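PDB 3KAE: possible protein of nuclear scaffold from Encephalitozoon cuniculi, which probably acts as the Cdc27 subunit of the anaphase-promoting complex, this N-terminal tetratricopeptide-repeat domain forming a homodimer. Local coordinates for residues C[44-57]-C[65-77]. Residues are numbered along the deposited sequence; the frame is centred on the assembly and turned at random.
Sequences YLNGEYTRALFHLH and KYYESLCYKKKKD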
ATOM      1  N   TYR C  44       2.481   6.490   4.519  1.00 57.97           N
ATOM      2  CA  TYR C  44       3.376   5.657   3.713  1.00 45.39           C
ATOM      3  C   TYR C  44       2.543   4.968   2.634  1.00 40.27           C
ATOM      4  O   TYR C  44       2.855   5.051   1.449  1.00 38.36           O
ATOM      5  CB  TYR C  44       4.127   4.625   4.568  1.00 50.20           C
ATOM      6  CG  TYR C  44       4.955   3.675   3.722  1.00 54.38           C
ATOM      7  CD1 TYR C  44       6.266   3.991   3.364  1.00 41.75           C
ATOM      8  CD2 TYR C  44       4.411   2.488   3.235  1.00 43.22           C
ATOM      9  CE1 TYR C  44       7.017   3.147   2.573  1.00 62.36           C
ATOM     10  CE2 TYR C  44       5.167   1.627   2.455  1.00 43.56           C
ATOM     11  CZ  TYR C  44       6.464   1.965   2.125  1.00 56.32           C
ATOM     12  OH  TYR C  44       7.206   1.137   1.332  1.00 54.95           O
ATOM     13  N   LEU C  45       1.453   4.334   3.046  1.00 32.33           N
ATOM     14  CA  LEU C  45       0.590   3.633   2.107  1.00 31.07           C
ATOM     15  C   LEU C  45       0.087   4.535   0.992  1.00 45.13           C
ATOM     16  O   LEU C  45      -0.154   4.077  -0.123  1.00 53.27           O
ATOM     17  CB  LEU C  45      -0.581   2.971   2.822  1.00 39.06           C
ATOM     18  CG  LEU C  45      -0.195   1.811   3.743  1.00 43.71           C
ATOM     19  CD1 LEU C  45      -1.387   1.399   4.622  1.00 32.40           C
ATOM     20  CD2 LEU C  45       0.357   0.611   2.930  1.00 49.48           C
ATOM     21  N   ASN C  46      -0.061   5.824   1.288  1.00 42.52           N
ATOM     22  CA  ASN C  46      -0.599   6.752   0.306  1.00 45.56           C
ATOM     23  C   ASN C  46       0.493   7.324  -0.575  1.00 34.47           C
ATOM     24  O   ASN C  46       0.256   8.230  -1.375  1.00 49.06           O
ATOM     25  CB  ASN C  46      -1.395   7.868   0.989  1.00 42.43           C
ATOM     26  CG  ASN C  46      -2.241   8.654   0.013  1.00 58.84           C
ATOM     27  OD1 ASN C  46      -2.321   9.891   0.080  1.00 49.25           O
ATOM     28  ND2 ASN C  46      -2.874   7.944  -0.914  1.00 42.62           N
ATOM     29  N   GLY C  47       1.705   6.797  -0.410  1.00 55.06           N
ATOM     30  CA  GLY C  47       2.846   7.203  -1.216  1.00 36.04           C
ATOM     31  C   GLY C  47       3.506   8.492  -0.762  1.00 53.92           C
ATOM     32  O   GLY C  47       4.282   9.076  -1.517  1.00 63.05           O
ATOM     33  N   GLU C  48       3.218   8.931   0.467  1.00 55.54           N
ATOM     34  CA  GLU C  48       3.730  10.214   0.959  1.00 56.41           C
ATOM     35  C   GLU C  48       4.856  10.053   1.970  1.00 56.48           C
ATOM     36  O   GLU C  48       4.662  10.206   3.181  1.00 57.45           O
ATOM     37  CB  GLU C  48       2.598  11.068   1.553  1.00 45.86           C
ATOM     38  CG  GLU C  48       1.473  11.338   0.579  1.00 52.04           C
ATOM     39  CD  GLU C  48       0.420  12.270   1.144  1.00 67.18           C
ATOM     40  OE1 GLU C  48      -0.702  11.802   1.469  1.00 54.02           O
ATOM     41  OE2 GLU C  48       0.722  13.476   1.279  1.00 74.88           O
ATOM     42  N   TYR C  49       6.047   9.788   1.454  1.00 53.84           N
ATOM     43  CA  TYR C  49       7.180   9.404   2.284  1.00 61.65           C
ATOM     44  C   TYR C  49       7.777  10.566   3.082  1.00 63.13           C
ATOM     45  O   TYR C  49       8.090  10.420   4.271  1.00 61.11           O
ATOM     46  CB  TYR C  49       8.231   8.674   1.421  1.00 55.30           C
ATOM     47  CG  TYR C  49       7.579   7.669   0.497  1.00 46.64           C
ATOM     48  CD1 TYR C  49       6.939   6.550   1.012  1.00 36.50           C
ATOM     49  CD2 TYR C  49       7.552   7.861  -0.872  1.00 46.60           C
ATOM     50  CE1 TYR C  49       6.314   5.653   0.203  1.00 40.73           C
ATOM     51  CE2 TYR C  49       6.926   6.951  -1.704  1.00 42.14           C
ATOM     52  CZ  TYR C  49       6.314   5.844  -1.160  1.00 48.59           C
ATOM     53  OH  TYR C  49       5.672   4.924  -1.964  1.00 38.12           O
ATOM     54  N   THR C  50       7.920  11.720   2.442  1.00 66.79           N
ATOM     55  CA  THR C  50       8.464  12.887   3.132  1.00 53.02           C
ATOM     56  C   THR C  50       7.547  13.321   4.270  1.00 58.69           C
ATOM     57  O   THR C  50       8.023  13.695   5.345  1.00 62.62           O
ATOM     58  CB  THR C  50       8.692  14.051   2.173  1.00 61.58           C
ATOM     59  OG1 THR C  50       9.373  13.577   1.006  1.00 84.68           O
ATOM     60  CG2 THR C  50       9.522  15.138   2.846  1.00 68.37           C
ATOM     61  N   ARG C  51       6.236  13.257   4.044  1.00 51.10           N
ATOM     62  CA  ARG C  51       5.282  13.600   5.090  1.00 69.59           C
ATOM     63  C   ARG C  51       5.314  12.578   6.219  1.00 62.43           C
ATOM     64  O   ARG C  51       5.240  12.937   7.402  1.00 67.39           O
ATOM     65  CB  ARG C  51       3.860  13.733   4.519  1.00 65.46           C
ATOM     66  CG  ARG C  51       3.635  15.020   3.744  1.00 73.92           C
ATOM     67  CD  ARG C  51       2.189  15.188   3.334  1.00 66.16           C
ATOM     68  NE  ARG C  51       1.301  15.342   4.482  1.00 63.46           N
ATOM     69  CZ  ARG C  51      -0.018  15.160   4.440  1.00 64.29           C
ATOM     70  NH1 ARG C  51      -0.619  14.807   3.304  1.00 67.05           N
ATOM     71  NH2 ARG C  51      -0.735  15.314   5.542  1.00 61.90           N
ATOM     72  N   ALA C  52       5.424  11.306   5.855  1.00 52.37           N
ATOM     73  CA  ALA C  52       5.448  10.256   6.853  1.00 44.54           C
ATOM     74  C   ALA C  52       6.686  10.412   7.733  1.00 45.05           C
ATOM     75  O   ALA C  52       6.636  10.156   8.934  1.00 57.54           O
ATOM     76  CB  ALA C  52       5.410   8.853   6.175  1.00 40.80           C
ATOM     77  N   LEU C  53       7.804  10.812   7.125  1.00 60.16           N
ATOM     78  CA  LEU C  53       9.059  10.983   7.860  1.00 64.81           C
ATOM     79  C   LEU C  53       8.919  12.071   8.924  1.00 77.58           C
ATOM     80  O   LEU C  53       9.439  11.944  10.042  1.00 67.16           O
ATOM     81  CB  LEU C  53      10.209  11.308   6.906  1.00 61.62           C
ATOM     82  CG  LEU C  53      10.854  10.117   6.169  1.00 63.71           C
ATOM     83  CD1 LEU C  53      11.758  10.586   5.045  1.00 59.87           C
ATOM     84  CD2 LEU C  53      11.638   9.216   7.125  1.00 47.25           C
ATOM     85  N   PHE C  54       8.203  13.137   8.577  1.00 81.46           N
ATOM     86  CA  PHE C  54       7.966  14.208   9.526  1.00 76.69           C
ATOM     87  C   PHE C  54       7.375  13.618  10.801  1.00 65.65           C
ATOM     88  O   PHE C  54       7.808  13.936  11.897  1.00 64.80           O
ATOM     89  CB  PHE C  54       7.041  15.272   8.935  1.00 79.08           C
ATOM     90  N   HIS C  55       6.401  12.732  10.664  1.00 55.58           N
ATOM     91  CA  HIS C  55       5.777  12.168  11.859  1.00 55.86           C
ATOM     92  C   HIS C  55       6.689  11.150  12.522  1.00 72.37           C
ATOM     93  O   HIS C  55       6.707  11.002  13.745  1.00 65.73           O
ATOM     94  CB  HIS C  55       4.424  11.551  11.518  1.00 58.00           C
ATOM     95  CG  HIS C  55       3.365  12.565  11.222  1.00 73.20           C
ATOM     96  ND1 HIS C  55       2.470  13.008  12.174  1.00 83.61           N
ATOM     97  CD2 HIS C  55       3.074  13.249  10.088  1.00 79.78           C
ATOM     98  CE1 HIS C  55       1.663  13.904  11.634  1.00 86.88           C
ATOM     99  NE2 HIS C  55       2.012  14.074  10.371  1.00 79.64           N
ATOM    100  N   LEU C  56       7.466  10.456  11.702  1.00 70.03           N
ATOM    101  CA  LEU C  56       8.286   9.365  12.206  1.00 64.95           C
ATOM    102  C   LEU C  56       9.453   9.879  13.040  1.00 60.28           C
ATOM    103  O   LEU C  56       9.849   9.241  14.016  1.00 69.67           O
ATOM    104  CB  LEU C  56       8.762   8.474  11.060  1.00 50.62           C
ATOM    105  CG  LEU C  56       7.644   7.625  10.458  1.00 55.38           C
ATOM    106  CD1 LEU C  56       8.029   7.139   9.053  1.00 44.19           C
ATOM    107  CD2 LEU C  56       7.309   6.467  11.395  1.00 51.58           C
ATOM    108  N   HIS C  57       9.995  11.035  12.666  1.00 68.17           N
ATOM    109  CA  HIS C  57      11.113  11.607  13.411  1.00 69.29           C
ATOM    110  C   HIS C  57      10.721  11.808  14.863  1.00 80.83           C
ATOM    111  O   HIS C  57      11.565  11.743  15.755  1.00 85.21           O
ATOM    112  CB  HIS C  57      11.549  12.944  12.816  1.00 80.49           C
ATOM    113  CG  HIS C  57      12.175  12.834  11.467  1.00 91.99           C
ATOM    114  ND1 HIS C  57      12.800  11.682  11.027  1.00 91.30           N
ATOM    115  CD2 HIS C  57      12.299  13.734  10.460  1.00 89.19           C
ATOM    116  CE1 HIS C  57      13.265  11.877   9.808  1.00 88.15           C
ATOM    117  NE2 HIS C  57      12.976  13.113   9.441  1.00 90.63           N
ATOM    118  N   LYS C  65      11.188   3.102  13.209  1.00 57.47           N
ATOM    119  CA  LYS C  65      12.490   3.053  12.543  1.00 56.45           C
ATOM    120  C   LYS C  65      12.418   2.209  11.276  1.00 54.83           C
ATOM    121  O   LYS C  65      13.054   2.517  10.275  1.00 61.98           O
ATOM    122  CB  LYS C  65      13.563   2.528  13.491  1.00 51.87           C
ATOM    123  CG  LYS C  65      13.991   3.547  14.524  1.00 61.58           C
ATOM    124  CD  LYS C  65      14.521   4.799  13.851  1.00 79.57           C
ATOM    125  CE  LYS C  65      14.981   5.820  14.879  1.00 90.95           C
ATOM    126  NZ  LYS C  65      15.464   7.089  14.263  1.00 89.06           N
ATOM    127  N   TYR C  66      11.606   1.165  11.315  1.00 51.05           N
ATOM    128  CA  TYR C  66      11.382   0.363  10.114  1.00 55.64           C
ATOM    129  C   TYR C  66      10.725   1.174   8.982  1.00 47.69           C
ATOM    130  O   TYR C  66      11.254   1.236   7.869  1.00 49.58           O
ATOM    131  CB  TYR C  66      10.595  -0.913  10.440  1.00 55.29           C
ATOM    132  CG  TYR C  66      10.481  -1.840   9.262  1.00 63.01           C
ATOM    133  CD1 TYR C  66      11.581  -2.547   8.796  1.00 50.90           C
ATOM    134  CD2 TYR C  66       9.277  -1.988   8.595  1.00 58.15           C
ATOM    135  CE1 TYR C  66      11.478  -3.365   7.702  1.00 49.84           C
ATOM    136  CE2 TYR C  66       9.162  -2.817   7.518  1.00 59.81           C
ATOM    137  CZ  TYR C  66      10.268  -3.499   7.073  1.00 53.91           C
ATOM    138  OH  TYR C  66      10.134  -4.317   5.997  1.00 48.64           O
ATOM    139  N   TYR C  67       9.588   1.814   9.264  1.00 47.11           N
ATOM    140  CA  TYR C  67       8.945   2.661   8.247  1.00 39.49           C
ATOM    141  C   TYR C  67       9.851   3.830   7.857  1.00 41.79           C
ATOM    142  O   TYR C  67       9.830   4.315   6.727  1.00 47.93           O
ATOM    143  CB  TYR C  67       7.554   3.147   8.705  1.00 43.00           C
ATOM    144  CG  TYR C  67       6.509   2.122   8.393  1.00 37.66           C
ATOM    145  CD1 TYR C  67       6.205   1.116   9.294  1.00 45.01           C
ATOM    146  CD2 TYR C  67       5.872   2.115   7.169  1.00 36.13           C
ATOM    147  CE1 TYR C  67       5.268   0.146   8.987  1.00 41.47           C
ATOM    148  CE2 TYR C  67       4.940   1.138   6.854  1.00 34.81           C
ATOM    149  CZ  TYR C  67       4.648   0.158   7.764  1.00 35.02           C
ATOM    150  OH  TYR C  67       3.694  -0.798   7.461  1.00 35.59           O
ATOM    151  N   GLU C  68      10.678   4.257   8.791  1.00 42.65           N
ATOM    152  CA  GLU C  68      11.600   5.302   8.487  1.00 44.09           C
ATOM    153  C   GLU C  68      12.534   4.847   7.374  1.00 63.62           C
ATOM    154  O   GLU C  68      12.711   5.551   6.372  1.00 48.02           O
ATOM    155  CB  GLU C  68      12.394   5.656   9.740  1.00 52.60           C
ATOM    156  CG  GLU C  68      12.907   7.054   9.749  1.00 56.85           C
ATOM    157  CD  GLU C  68      13.557   7.415  11.067  1.00 66.68           C
ATOM    158  OE1 GLU C  68      12.853   7.496  12.102  1.00 78.29           O
ATOM    159  OE2 GLU C  68      14.781   7.618  11.058  1.00 80.02           O
ATOM    160  N   SER C  69      13.118   3.658   7.553  1.00 57.45           N
ATOM    161  CA  SER C  69      13.984   3.049   6.547  1.00 51.08           C
ATOM    162  C   SER C  69      13.262   2.887   5.208  1.00 50.07           C
ATOM    163  O   SER C  69      13.819   3.204   4.162  1.00 40.53           O
ATOM    164  CB  SER C  69      14.506   1.695   7.032  1.00 64.26           C
ATOM    165  OG  SER C  69      15.627   1.284   6.255  1.00 71.87           O
ATOM    166  N   LEU C  70      12.005   2.444   5.233  1.00 43.85           N
ATOM    167  CA  LEU C  70      11.244   2.322   3.981  1.00 37.52           C
ATOM    168  C   LEU C  70      11.114   3.661   3.261  1.00 61.21           C
ATOM    169  O   LEU C  70      11.303   3.726   2.039  1.00 48.05           O
ATOM    170  CB  LEU C  70       9.852   1.741   4.209  1.00 36.22           C
ATOM    171  CG  LEU C  70       9.729   0.371   4.866  1.00 46.95           C
ATOM    172  CD1 LEU C  70       8.234   0.004   5.002  1.00 41.73           C
ATOM    173  CD2 LEU C  70      10.506  -0.669   4.053  1.00 51.44           C
ATOM    174  N   CYS C  71      10.779   4.718   4.019  1.00 46.58           N
ATOM    175  CA  CYS C  71      10.568   6.046   3.441  1.00 46.69           C
ATOM    176  C   CYS C  71      11.866   6.558   2.872  1.00 41.12           C
ATOM    177  O   CYS C  71      11.897   7.101   1.773  1.00 53.68           O
ATOM    178  CB  CYS C  71      10.034   7.058   4.485  1.00 44.22           C
ATOM    179  SG  CYS C  71       8.370   6.717   5.120  1.00 47.90           S
ATOM    180  N   TYR C  72      12.943   6.388   3.630  1.00 54.10           N
ATOM    181  CA  TYR C  72      14.286   6.741   3.158  1.00 43.81           C
ATOM    182  C   TYR C  72      14.676   6.007   1.887  1.00 59.51           C
ATOM    183  O   TYR C  72      15.291   6.588   1.000  1.00 59.62           O
ATOM    184  CB  TYR C  72      15.327   6.519   4.252  1.00 58.03           C
ATOM    185  CG  TYR C  72      15.361   7.628   5.289  1.00 58.34           C
ATOM    186  CD1 TYR C  72      15.328   8.964   4.906  1.00 59.05           C
ATOM    187  CD2 TYR C  72      15.432   7.336   6.645  1.00 64.14           C
ATOM    188  CE1 TYR C  72      15.355   9.993   5.854  1.00 61.94           C
ATOM    189  CE2 TYR C  72      15.457   8.346   7.593  1.00 78.75           C
ATOM    190  CZ  TYR C  72      15.418   9.669   7.190  1.00 71.16           C
ATOM    191  OH  TYR C  72      15.448  10.662   8.133  1.00 82.67           O
ATOM    192  N   LYS C  73      14.310   4.732   1.800  1.00 65.43           N
ATOM    193  CA  LYS C  73      14.631   3.936   0.629  1.00 56.73           C
ATOM    194  C   LYS C  73      13.869   4.446  -0.595  1.00 52.49           C
ATOM    195  O   LYS C  73      14.424   4.549  -1.685  1.00 56.67           O
ATOM    196  CB  LYS C  73      14.345   2.454   0.888  1.00 57.85           C
ATOM    197  CG  LYS C  73      14.724   1.514  -0.268  1.00 44.61           C
ATOM    198  CD  LYS C  73      14.410   0.063   0.088  1.00 55.91           C
ATOM    199  CE  LYS C  73      14.754  -0.877  -1.060  1.00 63.75           C
ATOM    200  NZ  LYS C  73      13.892  -0.601  -2.237  1.00 71.77           N
ATOM    201  N   LYS C  74      12.593   4.769  -0.417  1.00 52.13           N
ATOM    202  CA  LYS C  74      11.812   5.364  -1.503  1.00 48.88           C
ATOM    203  C   LYS C  74      12.454   6.654  -2.002  1.00 51.24           C
ATOM    204  O   LYS C  74      12.396   6.980  -3.186  1.00 61.25           O
ATOM    205  CB  LYS C  74      10.395   5.673  -1.035  1.00 51.69           C
ATOM    206  CG  LYS C  74       9.528   4.474  -0.812  1.00 48.32           C
ATOM    207  CD  LYS C  74       9.308   3.721  -2.098  1.00 42.80           C
ATOM    208  CE  LYS C  74       8.434   2.515  -1.850  1.00 54.31           C
ATOM    209  NZ  LYS C  74       8.099   1.801  -3.115  1.00 64.11           N
ATOM    210  N   LYS C  75      13.058   7.392  -1.079  1.00 53.51           N
ATOM    211  CA  LYS C  75      13.700   8.659  -1.396  1.00 55.93           C
ATOM    212  C   LYS C  75      15.168   8.449  -1.761  1.00 71.67           C
ATOM    213  O   LYS C  75      15.915   9.406  -1.942  1.00 79.05           O
ATOM    214  CB  LYS C  75      13.577   9.620  -0.208  1.00 65.02           C
ATOM    215  CG  LYS C  75      12.127  10.018   0.113  1.00 67.41           C
ATOM    216  CD  LYS C  75      11.969  10.480   1.554  1.00 76.62           C
ATOM    217  CE  LYS C  75      12.672  11.812   1.809  1.00 87.21           C
ATOM    218  NZ  LYS C  75      11.991  12.959   1.155  1.00 86.36           N
ATOM    219  N   LYS C  76      15.572   7.190  -1.862  1.00 62.18           N
ATOM    220  CA  LYS C  76      16.955   6.831  -2.208  1.00 71.39           C
ATOM    221  C   LYS C  76      18.023   7.407  -1.261  1.00 65.49           C
ATOM    222  O   LYS C  76      19.192   7.498  -1.622  1.00 71.09           O
ATOM    223  CB  LYS C  76      17.270   7.194  -3.665  1.00 55.87           C
ATOM    224  CG  LYS C  76      16.391   6.495  -4.686  1.00 62.77           C
ATOM    225  CD  LYS C  76      16.750   6.908  -6.098  1.00 80.39           C
ATOM    226  CE  LYS C  76      15.798   6.311  -7.112  1.00 96.05           C
ATOM    227  NZ  LYS C  76      14.456   6.955  -7.032  1.00106.26           N
ATOM    228  N   ASP C  77      17.622   7.795  -0.054  1.00 70.35           N
ATOM    229  CA  ASP C  77      18.596   8.153   0.969  1.00 68.94           C
ATOM    230  C   ASP C  77      19.031   6.883   1.689  1.00 74.32           C
ATOM    231  O   ASP C  77      18.584   6.596   2.803  1.00 78.67           O
ATOM    232  CB  ASP C  77      18.022   9.169   1.957  1.00 55.88           C
ATOM    233  CG  ASP C  77      19.104   9.815   2.820  1.00 77.69           C
ATOM    234  OD1 ASP C  77      20.190   9.204   2.969  1.00 70.71           O
ATOM    235  OD2 ASP C  77      18.871  10.930   3.344  1.00 80.96           O
TER
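Lys74 crosses one face of the Tyr49 ring with its CB, CG and CD. Its CG sits 3.5 Å from the Tyr49 ring centroid, nearly on the ring normal, a CH-pi contact. Gly47 O lies above the opposite face, offset toward the ring's margin. Tyr44 CD1 meets it at the edge, in plane. The Tyr44 ring takes Tyr67 CD2 and Leu70 CD1 over one face and the sulfur of Cys71 at its edge. Tyr67 comes edge-on, an edge-to-face pair with planes at 79° and centroids 5.4 Å apart. Leu53 CD2 lies over one face of the Tyr72 ring, off its centre, a CH-pi contact 3.9 Å from the Tyr72 centroid.

Helices 49-57 and 65-74 run antiparallel, their axes 9.2 Å apart at 149°. Between them Cys71 is a knob among Tyr44, Tyr49, Ala52 and Leu53. With SG anti to its own carbonyl carbon (chi1 -66°), the sulfur points at helix 49-57 and meets Ala52 CB at 3.8 Å. Tyr44 is a second knob, among Tyr67, Leu70, Cys71 and Lys74. On the outer side, exposed Lys75 bends at chi3 and chi4 and its NZ donates to Thr50 OG1 at 2.7 Å.

Tyr67 OH bonds to Arg16 of the second subunit, and Glu68 OE2 to Ser84. This packing joins helices 49-57 and 62-74 of the tetratricopeptide-repeat array, with Tyr44 from the end of helix 36-45 packing on the latter. Tyr67 links it to the dimer interface. The chemistry is mostly apolar and aromatic inside, with exposed lysines outside. Lys74 carbons pack on Tyr49 and Lys75 CD and CE against Leu53 CD1, while the Lys75 ammonium is bonded to the Thr50 hydroxyl.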